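Local coordinates for protein gamma-glutamylcyclotransferase (Homo sapiens, PDB 3CRY) that catalyses the formation of 5-oxoproline from gamma-glutamyl dipeptides, works as a homodimer and may contribute to glutathione homeostasis, at residues Val43-Phe53 against Ala69-Trp80. The protein carries 1 engineered substitution. Numbering follows the deposited sequence.
Sequences VARLQDFKLDF and ATIFQSPGDEVW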
ATOM      1  N   VAL A  43     -15.670  15.132  -3.492  1.00  9.50           N
ATOM      2  CA  VAL A  43     -15.861  13.786  -4.020  1.00  9.34           C
ATOM      3  C   VAL A  43     -14.783  13.562  -5.078  1.00  9.37           C
ATOM      4  O   VAL A  43     -14.437  14.486  -5.815  1.00 10.44           O
ATOM      5  CB  VAL A  43     -17.250  13.661  -4.681  1.00  9.56           C
ATOM      6  CG1 VAL A  43     -17.424  12.296  -5.345  1.00 11.21           C
ATOM      7  CG2 VAL A  43     -18.342  13.871  -3.625  1.00  9.73           C
ATOM      8  N   ALA A  44     -14.246  12.352  -5.136  1.00  8.32           N
ATOM      9  CA  ALA A  44     -13.178  12.063  -6.106  1.00  8.16           C
ATOM     10  C   ALA A  44     -13.155  10.609  -6.563  1.00  8.55           C
ATOM     11  O   ALA A  44     -13.668   9.715  -5.867  1.00  8.75           O
ATOM     12  CB  ALA A  44     -11.814  12.489  -5.550  1.00  8.14           C
ATOM     13  N   ARG A  45     -12.533  10.387  -7.730  1.00  8.69           N
ATOM     14  CA  ARG A  45     -12.447   9.063  -8.345  1.00  9.33           C
ATOM     15  C   ARG A  45     -11.010   8.551  -8.338  1.00  8.99           C
ATOM     16  O   ARG A  45     -10.085   9.256  -8.770  1.00  8.68           O
ATOM     17  CB  ARG A  45     -12.986   9.116  -9.794  1.00  9.73           C
ATOM     18  CG  ARG A  45     -12.728   7.838 -10.599  1.00 10.30           C
ATOM     19  CD  ARG A  45     -13.559   7.688 -11.883  1.00 12.75           C
ATOM     20  NE  ARG A  45     -13.542   8.853 -12.763  1.00 17.22           N
ATOM     21  CZ  ARG A  45     -14.336   8.985 -13.832  1.00 21.84           C
ATOM     22  NH1 ARG A  45     -15.210   8.024 -14.155  1.00 22.32           N
ATOM     23  NH2 ARG A  45     -14.266  10.074 -14.595  1.00 23.66           N
ATOM     24  N   LEU A  46     -10.829   7.323  -7.841  1.00  8.60           N
ATOM     25  CA  LEU A  46      -9.553   6.640  -7.950  1.00  8.65           C
ATOM     26  C   LEU A  46      -9.587   5.709  -9.164  1.00  8.66           C
ATOM     27  O   LEU A  46     -10.336   4.728  -9.204  1.00  7.93           O
ATOM     28  CB  LEU A  46      -9.197   5.917  -6.634  1.00  7.75           C
ATOM     29  CG  LEU A  46      -7.892   5.109  -6.617  1.00  7.81           C
ATOM     30  CD1 LEU A  46      -6.663   5.983  -6.830  1.00  9.57           C
ATOM     31  CD2 LEU A  46      -7.790   4.318  -5.303  1.00  9.81           C
ATOM     32  N   GLN A  47      -8.776   6.049 -10.166  1.00  9.03           N
ATOM     33  CA  GLN A  47      -8.723   5.278 -11.407  1.00  9.87           C
ATOM     34  C   GLN A  47      -7.900   3.986 -11.227  1.00  9.18           C
ATOM     35  O   GLN A  47      -6.879   3.979 -10.521  1.00  9.88           O
ATOM     36  CB  GLN A  47      -8.140   6.180 -12.518  1.00 11.01           C
ATOM     37  CG  GLN A  47      -8.589   5.868 -13.945  1.00 14.72           C
ATOM     38  CD  GLN A  47     -10.102   5.851 -14.111  1.00 18.87           C
ATOM     39  OE1 GLN A  47     -10.685   4.793 -14.296  1.00 20.93           O
ATOM     40  NE2 GLN A  47     -10.740   7.014 -14.003  1.00 19.49           N
ATOM     41  N   ASP A  48      -8.338   2.898 -11.855  1.00  8.45           N
ATOM     42  CA  ASP A  48      -7.589   1.654 -11.940  1.00  8.95           C
ATOM     43  C   ASP A  48      -7.399   0.947 -10.583  1.00  8.78           C
ATOM     44  O   ASP A  48      -6.382   0.286 -10.341  1.00  8.55           O
ATOM     45  CB  ASP A  48      -6.241   1.843 -12.678  1.00  8.87           C
ATOM     46  CG  ASP A  48      -6.414   2.444 -14.083  1.00 12.27           C
ATOM     47  OD1 ASP A  48      -7.263   1.942 -14.851  1.00 14.73           O
ATOM     48  OD2 ASP A  48      -5.725   3.443 -14.398  1.00 16.21           O
ATOM     49  N   PHE A  49      -8.418   1.060  -9.728  1.00  8.39           N
ATOM     50  CA  PHE A  49      -8.534   0.251  -8.512  1.00  8.13           C
ATOM     51  C   PHE A  49      -9.943  -0.326  -8.458  1.00  8.26           C
ATOM     52  O   PHE A  49     -10.874   0.240  -9.078  1.00  7.90           O
ATOM     53  CB  PHE A  49      -8.339   1.108  -7.256  1.00  7.66           C
ATOM     54  CG  PHE A  49      -6.892   1.404  -6.906  1.00  8.08           C
ATOM     55  CD1 PHE A  49      -6.158   2.335  -7.641  1.00  8.31           C
ATOM     56  CD2 PHE A  49      -6.289   0.790  -5.791  1.00  9.96           C
ATOM     57  CE1 PHE A  49      -4.836   2.635  -7.295  1.00  7.88           C
ATOM     58  CE2 PHE A  49      -4.970   1.088  -5.455  1.00  8.31           C
ATOM     59  CZ  PHE A  49      -4.256   2.012  -6.195  1.00  7.52           C
ATOM     60  N   LYS A  50     -10.096  -1.425  -7.719  1.00  8.35           N
ATOM     61  CA  LYS A  50     -11.388  -2.110  -7.557  1.00  9.82           C
ATOM     62  C   LYS A  50     -11.684  -2.279  -6.072  1.00  8.51           C
ATOM     63  O   LYS A  50     -10.767  -2.573  -5.279  1.00  8.75           O
ATOM     64  CB  LYS A  50     -11.351  -3.479  -8.247  1.00  9.97           C
ATOM     65  CG  LYS A  50     -12.632  -4.294  -8.138  1.00 12.08           C
ATOM     66  CD  LYS A  50     -12.484  -5.649  -8.864  1.00 14.80           C
ATOM     67  CE  LYS A  50     -13.788  -6.446  -8.855  1.00 20.39           C
ATOM     68  NZ  LYS A  50     -14.693  -5.994  -9.948  1.00 25.90           N
ATOM     69  N   LEU A  51     -12.950  -2.108  -5.696  1.00  7.64           N
ATOM     70  CA  LEU A  51     -13.397  -2.261  -4.307  1.00  7.31           C
ATOM     71  C   LEU A  51     -13.621  -3.749  -3.976  1.00  7.44           C
ATOM     72  O   LEU A  51     -14.176  -4.503  -4.788  1.00  7.56           O
ATOM     73  CB  LEU A  51     -14.715  -1.475  -4.119  1.00  7.39           C
ATOM     74  CG  LEU A  51     -15.346  -1.435  -2.721  1.00  8.37           C
ATOM     75  CD1 LEU A  51     -14.536  -0.571  -1.774  1.00  9.49           C
ATOM     76  CD2 LEU A  51     -16.770  -0.916  -2.816  1.00  8.45           C
ATOM     77  N   ASP A  52     -13.211  -4.176  -2.784  1.00  6.75           N
ATOM     78  CA  ASP A  52     -13.430  -5.552  -2.343  1.00  6.44           C
ATOM     79  C   ASP A  52     -13.739  -5.486  -0.841  1.00  6.31           C
ATOM     80  O   ASP A  52     -13.644  -4.409  -0.220  1.00  6.35           O
ATOM     81  CB  ASP A  52     -12.192  -6.425  -2.618  1.00  6.03           C
ATOM     82  CG  ASP A  52     -12.467  -7.925  -2.530  1.00  9.15           C
ATOM     83  OD1 ASP A  52     -13.642  -8.373  -2.482  1.00 10.79           O
ATOM     84  OD2 ASP A  52     -11.465  -8.670  -2.490  1.00 10.21           O
ATOM     85  N   PHE A  53     -14.162  -6.618  -0.279  1.00  6.20           N
ATOM     86  CA  PHE A  53     -14.401  -6.739   1.170  1.00  6.07           C
ATOM     87  C   PHE A  53     -13.751  -8.000   1.679  1.00  6.20           C
ATOM     88  O   PHE A  53     -13.783  -9.031   1.010  1.00  7.05           O
ATOM     89  CB  PHE A  53     -15.918  -6.739   1.511  1.00  5.82           C
ATOM     90  CG  PHE A  53     -16.615  -5.462   1.110  1.00  5.15           C
ATOM     91  CD1 PHE A  53     -17.000  -5.252  -0.221  1.00  5.31           C
ATOM     92  CD2 PHE A  53     -16.810  -4.434   2.034  1.00  5.75           C
ATOM     93  CE1 PHE A  53     -17.604  -4.051  -0.613  1.00  6.77           C
ATOM     94  CE2 PHE A  53     -17.439  -3.227   1.662  1.00  5.08           C
ATOM     95  CZ  PHE A  53     -17.834  -3.032   0.329  1.00  6.21           C
ATOM     96  N   ALA A  69     -13.920  -2.998   4.091  1.00  6.47           N
ATOM     97  CA  ALA A  69     -13.584  -2.542   2.749  1.00  5.85           C
ATOM     98  C   ALA A  69     -12.085  -2.493   2.501  1.00  5.87           C
ATOM     99  O   ALA A  69     -11.319  -2.090   3.374  1.00  6.18           O
ATOM    100  CB  ALA A  69     -14.191  -1.150   2.482  1.00  6.17           C
ATOM    101  N   THR A  70     -11.704  -2.856   1.286  1.00  5.98           N
ATOM    102  CA  THR A  70     -10.318  -2.674   0.807  1.00  5.63           C
ATOM    103  C   THR A  70     -10.327  -2.367  -0.690  1.00  5.94           C
ATOM    104  O   THR A  70     -11.377  -2.443  -1.344  1.00  5.81           O
ATOM    105  CB  THR A  70      -9.428  -3.898   1.153  1.00  6.59           C
ATOM    106  OG1 THR A  70      -8.048  -3.610   0.831  1.00  6.64           O
ATOM    107  CG2 THR A  70      -9.883  -5.157   0.353  1.00  5.79           C
ATOM    108  N   ILE A  71      -9.176  -1.982  -1.227  1.00  5.51           N
ATOM    109  CA  ILE A  71      -9.051  -1.694  -2.676  1.00  6.04           C
ATOM    110  C   ILE A  71      -7.771  -2.338  -3.174  1.00  6.82           C
ATOM    111  O   ILE A  71      -6.817  -2.554  -2.396  1.00  7.23           O
ATOM    112  CB  ILE A  71      -9.053  -0.176  -2.999  1.00  6.10           C
ATOM    113  CG1 ILE A  71      -7.936   0.564  -2.225  1.00  7.93           C
ATOM    114  CG2 ILE A  71     -10.455   0.443  -2.697  1.00  6.29           C
ATOM    115  CD1 ILE A  71      -7.791   2.076  -2.541  1.00  6.55           C
ATOM    116  N   PHE A  72      -7.763  -2.688  -4.456  1.00  6.28           N
ATOM    117  CA  PHE A  72      -6.543  -3.237  -5.055  1.00  8.10           C
ATOM    118  C   PHE A  72      -6.414  -2.793  -6.509  1.00  8.30           C
ATOM    119  O   PHE A  72      -7.409  -2.417  -7.136  1.00  8.29           O
ATOM    120  CB  PHE A  72      -6.458  -4.760  -4.873  1.00  8.65           C
ATOM    121  CG  PHE A  72      -7.537  -5.550  -5.595  1.00  9.65           C
ATOM    122  CD1 PHE A  72      -7.445  -5.799  -6.972  1.00 11.92           C
ATOM    123  CD2 PHE A  72      -8.616  -6.089  -4.884  1.00 12.29           C
ATOM    124  CE1 PHE A  72      -8.432  -6.555  -7.629  1.00 13.49           C
ATOM    125  CE2 PHE A  72      -9.602  -6.849  -5.530  1.00 13.56           C
ATOM    126  CZ  PHE A  72      -9.515  -7.082  -6.893  1.00 12.46           C
ATOM    127  N   GLN A  73      -5.187  -2.777  -7.024  1.00  8.02           N
ATOM    128  CA  GLN A  73      -4.969  -2.289  -8.396  1.00  8.86           C
ATOM    129  C   GLN A  73      -5.583  -3.209  -9.453  1.00  9.44           C
ATOM    130  O   GLN A  73      -5.391  -4.439  -9.431  1.00 10.30           O
ATOM    131  CB  GLN A  73      -3.470  -2.040  -8.619  1.00  9.07           C
ATOM    132  CG  GLN A  73      -2.998  -0.823  -7.836  1.00  9.05           C
ATOM    133  CD  GLN A  73      -1.516  -0.776  -7.677  1.00 10.91           C
ATOM    134  OE1 GLN A  73      -0.910  -1.720  -7.144  1.00 11.74           O
ATOM    135  NE2 GLN A  73      -0.908   0.330  -8.128  1.00 10.90           N
ATOM    136  N   SER A  74      -6.341  -2.602 -10.362  1.00  9.70           N
ATOM    137  CA  SER A  74      -7.096  -3.333 -11.385  1.00 10.72           C
ATOM    138  C   SER A  74      -7.337  -2.406 -12.583  1.00 11.19           C
ATOM    139  O   SER A  74      -8.224  -1.540 -12.535  1.00 10.59           O
ATOM    140  CB  SER A  74      -8.429  -3.811 -10.785  1.00 10.50           C
ATOM    141  OG  SER A  74      -9.126  -4.700 -11.653  1.00 11.21           O
ATOM    142  N   PRO A  75      -6.522  -2.539 -13.648  1.00 12.22           N
ATOM    143  CA  PRO A  75      -6.659  -1.621 -14.784  1.00 12.64           C
ATOM    144  C   PRO A  75      -8.080  -1.584 -15.345  1.00 12.51           C
ATOM    145  O   PRO A  75      -8.660  -2.639 -15.586  1.00 12.80           O
ATOM    146  CB  PRO A  75      -5.721  -2.223 -15.841  1.00 12.38           C
ATOM    147  CG  PRO A  75      -4.668  -2.932 -15.036  1.00 13.88           C
ATOM    148  CD  PRO A  75      -5.411  -3.496 -13.835  1.00 13.30           C
ATOM    149  N   GLY A  76      -8.620  -0.383 -15.544  1.00 12.95           N
ATOM    150  CA  GLY A  76      -9.958  -0.248 -16.140  1.00 12.86           C
ATOM    151  C   GLY A  76     -11.112  -0.122 -15.165  1.00 13.40           C
ATOM    152  O   GLY A  76     -12.212   0.296 -15.561  1.00 13.73           O
ATOM    153  N   ASP A  77     -10.874  -0.506 -13.907  1.00 12.24           N
ATOM    154  CA  ASP A  77     -11.861  -0.362 -12.830  1.00 11.88           C
ATOM    155  C   ASP A  77     -11.726   1.004 -12.157  1.00 11.12           C
ATOM    156  O   ASP A  77     -10.780   1.735 -12.413  1.00 10.93           O
ATOM    157  CB  ASP A  77     -11.689  -1.482 -11.800  1.00 12.16           C
ATOM    158  CG  ASP A  77     -12.285  -2.799 -12.263  1.00 14.99           C
ATOM    159  OD1 ASP A  77     -13.499  -2.824 -12.584  1.00 17.38           O
ATOM    160  OD2 ASP A  77     -11.556  -3.812 -12.307  1.00 16.56           O
ATOM    161  N   GLU A  78     -12.678   1.366 -11.300  1.00 10.02           N
ATOM    162  CA  GLU A  78     -12.524   2.612 -10.561  1.00  9.66           C
ATOM    163  C   GLU A  78     -13.233   2.517  -9.219  1.00  9.53           C
ATOM    164  O   GLU A  78     -14.121   1.676  -9.043  1.00  8.97           O
ATOM    165  CB  GLU A  78     -13.037   3.824 -11.356  1.00 10.79           C
ATOM    166  CG  GLU A  78     -14.517   3.766 -11.648  1.00 13.65           C
ATOM    167  CD  GLU A  78     -14.939   4.727 -12.758  1.00 17.29           C
ATOM    168  OE1 GLU A  78     -14.206   4.867 -13.780  1.00 19.94           O
ATOM    169  OE2 GLU A  78     -16.016   5.336 -12.604  1.00 17.54           O
ATOM    170  N   VAL A  79     -12.800   3.363  -8.288  1.00  8.97           N
ATOM    171  CA  VAL A  79     -13.408   3.469  -6.965  1.00  8.32           C
ATOM    172  C   VAL A  79     -13.695   4.951  -6.702  1.00  7.99           C
ATOM    173  O   VAL A  79     -12.784   5.784  -6.829  1.00  8.43           O
ATOM    174  CB  VAL A  79     -12.449   2.913  -5.869  1.00  7.96           C
ATOM    175  CG1 VAL A  79     -12.958   3.246  -4.464  1.00  8.87           C
ATOM    176  CG2 VAL A  79     -12.287   1.410  -6.016  1.00  9.48           C
ATOM    177  N   TRP A  80     -14.943   5.275  -6.354  1.00  6.63           N
ATOM    178  CA  TRP A  80     -15.289   6.638  -5.937  1.00  6.70           C
ATOM    179  C   TRP A  80     -15.262   6.747  -4.422  1.00  6.17           C
ATOM    180  O   TRP A  80     -15.607   5.796  -3.713  1.00  6.34           O
ATOM    181  CB  TRP A  80     -16.674   7.026  -6.447  1.00  7.49           C
ATOM    182  CG  TRP A  80     -16.687   7.381  -7.924  1.00  7.85           C
ATOM    183  CD1 TRP A  80     -16.864   6.526  -8.977  1.00  9.12           C
ATOM    184  CD2 TRP A  80     -16.525   8.687  -8.483  1.00  7.91           C
ATOM    185  NE1 TRP A  80     -16.832   7.226 -10.167  1.00  9.78           N
ATOM    186  CE2 TRP A  80     -16.621   8.554  -9.889  1.00  9.85           C
ATOM    187  CE3 TRP A  80     -16.312   9.961  -7.935  1.00  9.69           C
ATOM    188  CZ2 TRP A  80     -16.503   9.652 -10.753  1.00  9.13           C
ATOM    189  CZ3 TRP A  80     -16.187  11.059  -8.813  1.00 10.25           C
ATOM    190  CH2 TRP A  80     -16.297  10.883 -10.200  1.00  9.78           C
TER
HETATM  191  O   HOH W   1     -12.687  -6.168 -12.657  1.00 27.64           O
HETATM  192  O   HOH W   2     -14.726  -0.904  -7.801  1.00 10.70           O
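Paired backbone bonds define two antiparallel strand pairings, L46 with V79 and, past a corner in each chain, K50 with F72 and D52 with T70. The L46 N to V79 O bond measures 2.7 Å, and 49-53 meets 69-74 with axes 146° apart.

At the corners, D48 is held through three atoms: its N donates to D77 O, its O accepts from S74 N, and OD1 takes G76 N at 2.8 Å through its anti lone pair, the bond almost straight. This pins the type II turn S74-D77, where S74 OG also donates to D77 OD2.

On the sheet face that carries R45, Q47, E78 and W80, R45 NH1 lies 3.2 Å from E78 OE2, a salt bridge in the guanidinium plane, and W80 NE1 reaches the same oxygen from the same face of the carboxylate. R45 CB sits 3.5 Å from the centroid of the six-membered ring of W80, a CH-pi contact over its centre. With CG anti to the backbone N (chi1 170°), the arginine chain runs on across the indole, and W80 CZ2 lies over one guanidinium face, toward its rim, the planes tilted 39°.

Q73 CG makes a CH-pi contact over one face of the F49 ring, and L46 CD2 lies over the opposite face, each toward the rim. I71 CD1 touches both L46 CD2 (3.6 Å) and F49 CD2. Water bridges L51 N to E78 O, between strands 49-53 and 77-80.

Strand 106-114 packs on L46 and I71, and helix 154-161 on L51 and V79. L51 and A69 touch the inferred substrate-binding residue Y22, while Q73 NE2 bonds Y105 O of the second subunit, so the hairpin 49-56/68-74 probably joins substrate pocket to dimer interface.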